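PDB 6QPA: sulfur oxygenase/reductase from Halothiobacillus neapolitanus, which probably catalyses the oxygen-dependent disproportionation of elemental sulfur at a mononuclear iron site, giving sulfite, thiosulfate and hydrogen sulfide. Local coordinates for residues I7-M12 with Q78-K83; D84-E89 with V239-P244; E116-V121 with G203-G208. All blocks are in the same frame, centred on the assembly; numbering follows the deposited sequence.

Contact 1: I7-M12 with Q78-K83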
loop_
_atom_site.group_PDB
_atom_site.type_symbol
_atom_site.label_atom_id
_atom_site.label_comp_id
_atom_site.label_asym_id
_atom_site.label_seq_id
_atom_site.Cartn_x
_atom_site.Cartn_y
_atom_site.Cartn_z
ATOM N N ILE A 7 65.317 -6.762 15.414
ATOM C CA ILE A 7 64.527 -7.981 15.477
ATOM C C ILE A 7 63.058 -7.588 15.351
ATOM O O ILE A 7 62.624 -6.588 15.934
ATOM C CB ILE A 7 64.803 -8.701 16.820
ATOM C CG1 ILE A 7 66.271 -9.133 16.936
ATOM C CG2 ILE A 7 63.856 -9.848 17.059
ATOM C CD1 ILE A 7 66.777 -9.879 15.767
ATOM N N ILE A 8 62.274 -8.378 14.632
ATOM C CA ILE A 8 60.854 -8.088 14.484
ATOM C C ILE A 8 60.097 -9.263 15.062
ATOM O O ILE A 8 60.292 -10.405 14.628
ATOM C CB ILE A 8 60.447 -7.834 13.025
ATOM C CG1 ILE A 8 61.275 -6.698 12.434
ATOM C CG2 ILE A 8 58.944 -7.403 12.947
ATOM C CD1 ILE A 8 60.865 -6.350 11.011
ATOM N N ALA A 9 59.268 -8.992 16.065
ATOM C CA ALA A 9 58.308 -9.966 16.555
ATOM C C ALA A 9 56.986 -9.725 15.845
ATOM O O ALA A 9 56.510 -8.584 15.771
ATOM C CB ALA A 9 58.145 -9.880 18.080
ATOM N N ILE A 10 56.421 -10.779 15.268
ATOM C CA ILE A 10 55.159 -10.668 14.549
ATOM C C ILE A 10 54.118 -11.442 15.326
ATOM O O ILE A 10 54.117 -12.675 15.316
ATOM C CB ILE A 10 55.251 -11.167 13.103
ATOM C CG1 ILE A 10 56.334 -10.376 12.373
ATOM C CG2 ILE A 10 53.882 -10.999 12.436
ATOM C CD1 ILE A 10 56.558 -10.795 10.899
ATOM N N ASN A 11 53.230 -10.715 15.997
ATOM C CA ASN A 11 52.100 -11.322 16.679
ATOM C C ASN A 11 51.033 -11.626 15.632
ATOM O O ASN A 11 50.449 -10.708 15.047
ATOM C CB ASN A 11 51.581 -10.381 17.763
ATOM C CG ASN A 11 50.647 -11.063 18.707
ATOM O OD1 ASN A 11 49.509 -11.349 18.360
ATOM N ND2 ASN A 11 51.127 -11.344 19.918
ATOM N N MET A 12 50.786 -12.909 15.390
ATOM C CA MET A 12 49.866 -13.376 14.359
ATOM C C MET A 12 48.615 -13.912 15.031
ATOM O O MET A 12 48.705 -14.787 15.902
ATOM C CB MET A 12 50.511 -14.460 13.505
ATOM C CG MET A 12 51.791 -14.037 12.819
ATOM S SD MET A 12 52.654 -15.486 12.191
ATOM C CE MET A 12 53.934 -14.690 11.228
ATOM N N GLN A 78 50.649 -7.942 14.020
ATOM C CA GLN A 78 51.232 -6.767 14.655
ATOM C C GLN A 78 52.745 -6.952 14.674
ATOM O O GLN A 78 53.251 -7.848 15.352
ATOM C CB GLN A 78 50.663 -6.548 16.060
ATOM C CG GLN A 78 49.192 -6.096 16.083
ATOM C CD GLN A 78 48.574 -6.023 17.490
ATOM O OE1 GLN A 78 48.786 -6.901 18.325
ATOM N NE2 GLN A 78 47.811 -4.963 17.748
ATOM N N TYR A 79 53.465 -6.154 13.890
ATOM C CA TYR A 79 54.915 -6.115 14.023
ATOM C C TYR A 79 55.268 -5.269 15.224
ATOM O O TYR A 79 54.804 -4.136 15.328
ATOM C CB TYR A 79 55.613 -5.485 12.816
ATOM C CG TYR A 79 55.515 -6.173 11.484
ATOM C CD1 TYR A 79 54.568 -7.152 11.234
ATOM C CD2 TYR A 79 56.370 -5.799 10.454
ATOM C CE1 TYR A 79 54.482 -7.753 9.993
ATOM C CE2 TYR A 79 56.303 -6.392 9.212
ATOM C CZ TYR A 79 55.358 -7.367 8.978
ATOM O OH TYR A 79 55.297 -7.944 7.720
ATOM N N THR A 80 56.115 -5.779 16.101
ATOM C CA THR A 80 56.827 -4.920 17.035
ATOM C C THR A 80 58.310 -5.109 16.786
ATOM O O THR A 80 58.768 -6.229 16.557
ATOM C CB THR A 80 56.480 -5.192 18.513
ATOM O OG1 THR A 80 56.697 -6.567 18.811
ATOM C CG2 THR A 80 55.000 -4.814 18.798
ATOM N N VAL A 81 59.031 -4.000 16.752
ATOM C CA VAL A 81 60.418 -3.958 16.303
ATOM C C VAL A 81 61.306 -3.594 17.490
ATOM O O VAL A 81 61.001 -2.654 18.242
ATOM C CB VAL A 81 60.555 -2.967 15.133
ATOM C CG1 VAL A 81 61.959 -3.019 14.531
ATOM C CG2 VAL A 81 59.460 -3.304 14.070
ATOM N N TRP A 82 62.399 -4.339 17.660
ATOM C CA TRP A 82 63.165 -4.358 18.900
ATOM C C TRP A 82 64.657 -4.322 18.616
ATOM O O TRP A 82 65.127 -4.865 17.610
ATOM C CB TRP A 82 62.863 -5.629 19.723
ATOM C CG TRP A 82 61.436 -5.715 20.067
ATOM C CD1 TRP A 82 60.443 -6.338 19.349
ATOM C CD2 TRP A 82 60.803 -5.094 21.179
ATOM N NE1 TRP A 82 59.237 -6.166 19.980
ATOM C CE2 TRP A 82 59.426 -5.395 21.098
ATOM C CE3 TRP A 82 61.267 -4.320 22.252
ATOM C CZ2 TRP A 82 58.505 -4.946 22.056
ATOM C CZ3 TRP A 82 60.351 -3.880 23.209
ATOM C CH2 TRP A 82 58.991 -4.202 23.105
ATOM N N LYS A 83 65.402 -3.728 19.551
ATOM C CA LYS A 83 66.857 -3.797 19.476
ATOM C C LYS A 83 67.336 -5.238 19.534
ATOM O O LYS A 83 68.326 -5.590 18.885
ATOM C CB LYS A 83 67.497 -2.990 20.607
ATOM C CG LYS A 83 67.288 -1.493 20.505
ATOM C CD LYS A 83 67.985 -0.753 21.652
ATOM C CE LYS A 83 67.749 0.758 21.576
ATOM N NZ LYS A 83 68.322 1.457 22.777
HETATM O O HOH W 1 54.664 -8.021 18.110
#
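Gln78 pairs with Asn11, the first of five antiparallel pairs between strands 7-12 and 78-82. The two strand axes approach to 4.7 Å. Gln78 N and O both bond to Asn11, through Asn11 O and Asn11 N, and their CB atoms lie on the same face. Tyr79 is next, in a non-hydrogen-bonded pair with Ile10. The two side chains lie alongside each other and point the same way. Ile10 CD1 sits over one face of the ring, 4.2 Å from the Tyr79 centroid, as a CH-pi contact. Ile10 CG2 is anti to its backbone N and CG1 is beside it (chi1 -58°); both branches meet the ring's CD1 and CE1 side. Ile8 CG2 packs against Tyr79 CB at 3.8 Å. The Tyr79 hydroxyl is hydrogen-bonded to His256.

Thr80 forms two backbone bonds with Ala9. Its OG1 lies between backbone N and carbonyl carbon (chi1 55°). There it accepts a hydrogen bond from Trp82 NE1, with OG1 2.8 Å from NE1 and close to the indole plane. A water 2.6 Å from Thr80 OG1 also lies within bonding distance of Ala9 O. The small Ala9 CB approaches Thr80 OG1 to 3.7 Å. Val81 follows beside Ile8, with its CG2 4.2 Å from Ile8 CG1. Trp82 closes the ladder with two backbone bonds to Ile7, of which Trp82 N to Ile7 O is 2.8 Å long.

The Trp82 NE1 to Thr80 OG1 bond helps set the rotation of the indole, whose ring meets that of the iron ligand His88. Both strands belong to the curled antiparallel sheet of the dimeric alpha-beta barrel superfamily. Strand 110-125 flanks 7-15 in this sheet, and strand 42-53 flanks 74-82. Met199 of strand 193-204 packs against Ile10 and Tyr79.

Contact 2: D84-E89 with V239-P244. With SO4 (sulfate ion), chain Z.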
loop_
_atom_site.group_PDB
_atom_site.type_symbol
_atom_site.label_atom_id
_atom_site.label_comp_id
_atom_site.label_asym_id
_atom_site.label_seq_id
_atom_site.Cartn_x
_atom_site.Cartn_y
_atom_site.Cartn_z
ATOM N N ASP A 84 66.644 -6.087 20.300
ATOM C CA ASP A 84 67.034 -7.479 20.460
ATOM C C ASP A 84 65.876 -8.252 21.062
ATOM O O ASP A 84 64.888 -7.672 21.524
ATOM C CB ASP A 84 68.286 -7.612 21.333
ATOM C CG ASP A 84 68.201 -6.781 22.598
ATOM O OD1 ASP A 84 67.170 -6.826 23.308
ATOM O OD2 ASP A 84 69.162 -6.046 22.869
ATOM N N VAL A 85 66.035 -9.579 21.084
ATOM C CA VAL A 85 65.017 -10.449 21.658
ATOM C C VAL A 85 64.798 -10.109 23.124
ATOM O O VAL A 85 63.657 -10.008 23.585
ATOM C CB VAL A 85 65.427 -11.922 21.475
ATOM C CG1 VAL A 85 64.598 -12.845 22.372
ATOM C CG2 VAL A 85 65.286 -12.327 20.026
ATOM N N HIS A 86 65.888 -9.879 23.868
ATOM C CA HIS A 86 65.774 -9.666 25.307
ATOM C C HIS A 86 64.887 -8.475 25.622
ATOM O O HIS A 86 64.135 -8.496 26.600
ATOM C CB HIS A 86 67.150 -9.443 25.946
ATOM C CG HIS A 86 67.080 -9.223 27.431
ATOM N ND1 HIS A 86 66.995 -7.967 28.000
ATOM C CD2 HIS A 86 67.029 -10.101 28.463
ATOM C CE1 HIS A 86 66.924 -8.079 29.313
ATOM N NE2 HIS A 86 66.949 -9.365 29.620
ATOM N N SER A 87 64.981 -7.417 24.817
ATOM C CA SER A 87 64.159 -6.241 25.064
ATOM C C SER A 87 62.680 -6.580 24.974
ATOM O O SER A 87 61.885 -6.150 25.817
ATOM C CB SER A 87 64.537 -5.126 24.097
ATOM O OG SER A 87 65.876 -4.725 24.353
ATOM N N HIS A 88 62.294 -7.362 23.972
ATOM C CA HIS A 88 60.891 -7.733 23.850
ATOM C C HIS A 88 60.450 -8.610 25.016
ATOM O O HIS A 88 59.390 -8.383 25.613
ATOM C CB HIS A 88 60.659 -8.432 22.510
ATOM C CG HIS A 88 59.243 -8.878 22.285
ATOM N ND1 HIS A 88 58.890 -10.208 22.193
ATOM C CD2 HIS A 88 58.097 -8.176 22.134
ATOM C CE1 HIS A 88 57.589 -10.305 21.985
ATOM N NE2 HIS A 88 57.085 -9.085 21.937
ATOM N N GLU A 89 61.257 -9.616 25.362
ATOM C CA GLU A 89 60.905 -10.506 26.465
ATOM C C GLU A 89 60.833 -9.752 27.782
ATOM O O GLU A 89 59.989 -10.048 28.635
ATOM C CB GLU A 89 61.920 -11.647 26.561
ATOM C CG GLU A 89 61.891 -12.616 25.375
ATOM C CD GLU A 89 60.607 -13.425 25.309
ATOM O OE1 GLU A 89 60.061 -13.789 26.382
ATOM O OE2 GLU A 89 60.120 -13.689 24.190
ATOM N N VAL A 239 63.528 -14.197 32.124
ATOM C CA VAL A 239 63.488 -13.355 30.936
ATOM C C VAL A 239 64.587 -13.839 29.997
ATOM O O VAL A 239 65.773 -13.792 30.337
ATOM C CB VAL A 239 63.687 -11.876 31.301
ATOM C CG1 VAL A 239 63.682 -11.003 30.046
ATOM C CG2 VAL A 239 62.651 -11.424 32.320
ATOM N N HIS A 240 64.196 -14.320 28.825
ATOM C CA HIS A 240 65.138 -14.952 27.909
ATOM C C HIS A 240 65.877 -13.947 27.038
ATOM O O HIS A 240 65.321 -12.923 26.636
ATOM C CB HIS A 240 64.406 -15.959 27.030
ATOM C CG HIS A 240 64.027 -17.200 27.761
ATOM N ND1 HIS A 240 62.939 -17.265 28.603
ATOM C CD2 HIS A 240 64.609 -18.419 27.801
ATOM C CE1 HIS A 240 62.862 -18.476 29.124
ATOM N NE2 HIS A 240 63.867 -19.194 28.657
ATOM N N ASP A 241 67.153 -14.257 26.775
ATOM C CA ASP A 241 67.990 -13.560 25.802
ATOM C C ASP A 241 67.764 -14.067 24.384
ATOM O O ASP A 241 67.998 -13.335 23.416
ATOM C CB ASP A 241 69.463 -13.787 26.135
ATOM C CG ASP A 241 69.955 -12.908 27.236
ATOM O OD1 ASP A 241 69.244 -11.955 27.611
ATOM O OD2 ASP A 241 71.059 -13.186 27.739
ATOM N N LYS A 242 67.393 -15.333 24.248
ATOM C CA LYS A 242 67.105 -16.004 22.998
ATOM C C LYS A 242 65.675 -16.519 23.040
ATOM O O LYS A 242 65.159 -16.794 24.126
ATOM C CB LYS A 242 68.081 -17.171 22.783
ATOM C CG LYS A 242 69.527 -16.735 22.680
ATOM C CD LYS A 242 70.463 -17.924 22.564
ATOM C CE LYS A 242 71.913 -17.468 22.447
ATOM N NZ LYS A 242 72.849 -18.631 22.342
ATOM N N PRO A 243 65.009 -16.658 21.900
ATOM C CA PRO A 243 63.628 -17.158 21.916
ATOM C C PRO A 243 63.563 -18.474 22.662
ATOM O O PRO A 243 64.436 -19.334 22.478
ATOM C CB PRO A 243 63.295 -17.340 20.426
ATOM C CG PRO A 243 64.223 -16.343 19.717
ATOM C CD PRO A 243 65.487 -16.364 20.532
ATOM N N PRO A 244 62.606 -18.634 23.582
ATOM C CA PRO A 244 62.483 -19.933 24.270
ATOM C C PRO A 244 62.070 -21.050 23.329
ATOM O O PRO A 244 62.577 -22.174 23.425
ATOM C CB PRO A 244 61.384 -19.681 25.314
ATOM C CG PRO A 244 61.019 -18.230 25.207
ATOM C CD PRO A 244 61.514 -17.710 23.923
HETATM S S SO4 Z . 68.560 -17.566 27.269
HETATM O O1 SO4 Z . 68.118 -18.682 28.104
HETATM O O2 SO4 Z . 67.637 -17.438 26.144
HETATM O O3 SO4 Z . 68.535 -16.333 28.050
HETATM O O4 SO4 Z . 69.923 -17.797 26.769
HETATM O O HOH W 2 68.545 -10.834 23.230
HETATM O O HOH W 3 61.051 -15.080 28.521
#
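Val85 and His86, in the first turn of helix 85-94, rest on the loop 239-244. Val85 CB lies 3.5 Å from Asp241 O. Both Val85 methyls, CG1 and CG2, rest on Pro243 CD, CG1 at 4.1 Å, and the two side chains cross at about a right angle. His86 CG is anti to its backbone N (chi1 -180°), which lays the imidazole alongside the Asp241 side chain. His86 CD2 meets Asp241 OD1 at 3.0 Å. The ring and carboxylate planes are 65° apart. Val239 CG1 comes across to His86 NE2 at 3.7 Å. One turn on, Glu89 CB packs 3.6 Å from His240 O.

Two waters supply the polar links. One accepts from His86 N and donates to Asp241 O, 2.6 Å away. The other joins Glu89 OE1 to His240 ND1, lying in the plane of the imidazole. Pro244 CB sits 4.1 Å above the centre of the His240 ring and covers that face.

Further out, Asp84 is the N-cap of the helix. Its OD1 takes both Ser87 N and Ser87 OG. On the loop, Asp241 N donates to O3 of a sulfate, probably from the crystallisation liquor, and Lys242 N to its O2. Glu89 OE2 is hydrogen-bonded outside the contact to Tyr118 OH, and the neighbouring His88 binds the iron.

The helix and loop are thus joined by van der Waals contact and shared water. The Asp241 carboxylate would probably favour a protonated His86. The sulfate shows that the two adjacent backbone N-H groups of this turn can hold an anion.

Contact 3: E116-V121 with G203-G208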
loop_
_atom_site.group_PDB
_atom_site.type_symbol
_atom_site.label_atom_id
_atom_site.label_comp_id
_atom_site.label_asym_id
_atom_site.label_seq_id
_atom_site.Cartn_x
_atom_site.Cartn_y
_atom_site.Cartn_z
ATOM N N GLU A 116 53.477 -15.716 18.120
ATOM C CA GLU A 116 54.370 -14.570 17.960
ATOM C C GLU A 116 55.801 -15.032 17.705
ATOM O O GLU A 116 56.616 -15.098 18.641
ATOM C CB GLU A 116 54.321 -13.648 19.175
ATOM C CG GLU A 116 54.972 -12.300 18.882
ATOM C CD GLU A 116 54.992 -11.385 20.075
ATOM O OE1 GLU A 116 55.219 -11.884 21.189
ATOM O OE2 GLU A 116 54.801 -10.169 19.900
ATOM N N PRO A 117 56.148 -15.333 16.458
ATOM C CA PRO A 117 57.532 -15.700 16.138
ATOM C C PRO A 117 58.421 -14.470 16.028
ATOM O O PRO A 117 57.967 -13.351 15.773
ATOM C CB PRO A 117 57.416 -16.403 14.773
ATOM C CG PRO A 117 55.922 -16.538 14.498
ATOM C CD PRO A 117 55.273 -15.441 15.277
ATOM N N TYR A 118 59.710 -14.710 16.207
ATOM C CA TYR A 118 60.761 -13.715 16.037
ATOM C C TYR A 118 61.386 -13.836 14.647
ATOM O O TYR A 118 61.622 -14.950 14.155
ATOM C CB TYR A 118 61.850 -13.900 17.091
ATOM C CG TYR A 118 61.502 -13.447 18.494
ATOM C CD1 TYR A 118 61.476 -12.095 18.817
ATOM C CD2 TYR A 118 61.262 -14.376 19.519
ATOM C CE1 TYR A 118 61.193 -11.659 20.111
ATOM C CE2 TYR A 118 60.977 -13.944 20.825
ATOM C CZ TYR A 118 60.946 -12.582 21.104
ATOM O OH TYR A 118 60.679 -12.123 22.361
ATOM N N PHE A 119 61.659 -12.683 14.018
ATOM C CA PHE A 119 62.182 -12.651 12.661
ATOM C C PHE A 119 63.441 -11.809 12.579
ATOM O O PHE A 119 63.532 -10.719 13.152
ATOM C CB PHE A 119 61.146 -12.114 11.657
ATOM C CG PHE A 119 60.001 -13.039 11.467
ATOM C CD1 PHE A 119 58.946 -13.021 12.352
ATOM C CD2 PHE A 119 60.008 -13.969 10.443
ATOM C CE1 PHE A 119 57.896 -13.900 12.205
ATOM C CE2 PHE A 119 58.971 -14.857 10.291
ATOM C CZ PHE A 119 57.898 -14.815 11.178
ATOM N N GLU A 120 64.392 -12.326 11.834
ATOM C CA GLU A 120 65.570 -11.591 11.443
ATOM C C GLU A 120 65.324 -10.917 10.100
ATOM O O GLU A 120 64.732 -11.509 9.192
ATOM C CB GLU A 120 66.763 -12.550 11.367
ATOM C CG GLU A 120 67.963 -11.986 10.657
ATOM C CD GLU A 120 69.044 -13.028 10.409
ATOM O OE1 GLU A 120 68.928 -14.167 10.926
ATOM O OE2 GLU A 120 70.008 -12.692 9.695
ATOM N N VAL A 121 65.762 -9.669 9.985
ATOM C CA VAL A 121 65.694 -8.948 8.723
ATOM C C VAL A 121 66.945 -9.326 7.940
ATOM O O VAL A 121 68.027 -8.808 8.194
ATOM C CB VAL A 121 65.575 -7.438 8.933
ATOM C CG1 VAL A 121 65.503 -6.725 7.574
ATOM C CG2 VAL A 121 64.321 -7.131 9.743
ATOM N N GLY A 203 62.815 -18.114 15.868
ATOM C CA GLY A 203 62.346 -18.506 17.184
ATOM C C GLY A 203 60.957 -17.952 17.421
ATOM O O GLY A 203 60.406 -17.226 16.583
ATOM N N VAL A 204 60.391 -18.312 18.582
ATOM C CA VAL A 204 59.034 -17.905 18.961
ATOM C C VAL A 204 59.023 -17.456 20.415
ATOM O O VAL A 204 59.700 -18.046 21.261
ATOM C CB VAL A 204 58.006 -19.038 18.759
ATOM C CG1 VAL A 204 56.596 -18.563 19.158
ATOM C CG2 VAL A 204 57.999 -19.495 17.294
ATOM N N SER A 205 58.249 -16.408 20.710
ATOM C CA SER A 205 58.073 -15.972 22.091
ATOM C C SER A 205 56.954 -16.789 22.728
ATOM O O SER A 205 55.830 -16.814 22.221
ATOM C CB SER A 205 57.758 -14.479 22.165
ATOM O OG SER A 205 57.465 -14.111 23.505
ATOM N N ALA A 206 57.260 -17.467 23.831
ATOM C CA ALA A 206 56.232 -18.247 24.507
ATOM C C ALA A 206 55.197 -17.327 25.144
ATOM O O ALA A 206 53.986 -17.493 24.952
ATOM C CB ALA A 206 56.889 -19.153 25.553
ATOM N N ILE A 207 55.673 -16.338 25.891
ATOM C CA ILE A 207 54.788 -15.393 26.547
ATOM C C ILE A 207 53.963 -14.648 25.505
ATOM O O ILE A 207 52.744 -14.523 25.634
ATOM C CB ILE A 207 55.609 -14.432 27.427
ATOM C CG1 ILE A 207 56.242 -15.171 28.605
ATOM C CG2 ILE A 207 54.741 -13.286 27.935
ATOM C CD1 ILE A 207 55.247 -15.572 29.684
ATOM N N GLY A 208 54.605 -14.187 24.427
ATOM C CA GLY A 208 53.859 -13.462 23.404
ATOM C C GLY A 208 52.826 -14.313 22.694
ATOM O O GLY A 208 51.849 -13.779 22.158
#
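Glu116 O and Tyr118 N provide the two backbone hydrogen bonds to segment 203-208. Ser205 N donates to Glu116 O at 2.9 Å in a nearly straight bond (171°). Tyr118 N donates to Gly203 O in a short bond of 2.6 Å, with the donor above the carbonyl plane and off the lone pairs. Between them Pro117 and Val204 form an antiparallel non-hydrogen-bonded pair, with CA atoms 3.9 Å apart.

One apolar pair crosses, Pro117 CB with Val204 CG2 at 4.0 Å. Val204 CG1 also packs on Glu116 O at 3.5 Å. The Tyr118 ring lies against Val204 C and Ser205, with CE2 3.5 Å from Ser205 CB.

The polar side chains gather at the iron end. Glu116 is extended, with CG anti to its backbone N (chi1 -166°), and its OE2 binds the iron with His88 and His92. This is the facial triad of two histidines and one carboxylate. Glu116 OE1 rests 3.0 Å from Gly208 CA, an approach open because glycine has no CB. Ser205 OG accepts from Gly208 N at 3.0 Å, an ST motif spanning Ser205 to Gly208. Besides Glu89, Tyr118 OH is hydrogen-bonded to His88 ND1. Ser205 OG bonds to Glu89 OE2. A phenylalanine in place of Tyr118 would probably leave His88 ND1 without this mate, and the ligand's imidazole less firmly set in rotation.

Strand 110-125 lies between 7-15 and 193-204 in the sheet. Pro117 and Phe119 bond to Ile10 and Ile8 on the first. Helix 85-94 lies over the Tyr118 side, where Val85 packs on the ring.

Overall arrangement
The three contacts lie beside one iron site. The centres of contacts 1 and 3 are about 7 Å apart, those of 2 and 3 about 9 Å, and those of 1 and 2 about 12 Å. Contacts 1 and 3 share the curled antiparallel sheet, where strands 7-15 and 110-125 are neighbours. Contact 1 closes first along the chain. Strand 74-82 then leads directly into helix 85-94 of contact 2, and contact 3 is nested in the loop that contact 2 closes. Helix 85-94 brings His88 and His92, and strand 110-125 brings Glu116. The metal site is therefore assembled where helix and sheet meet.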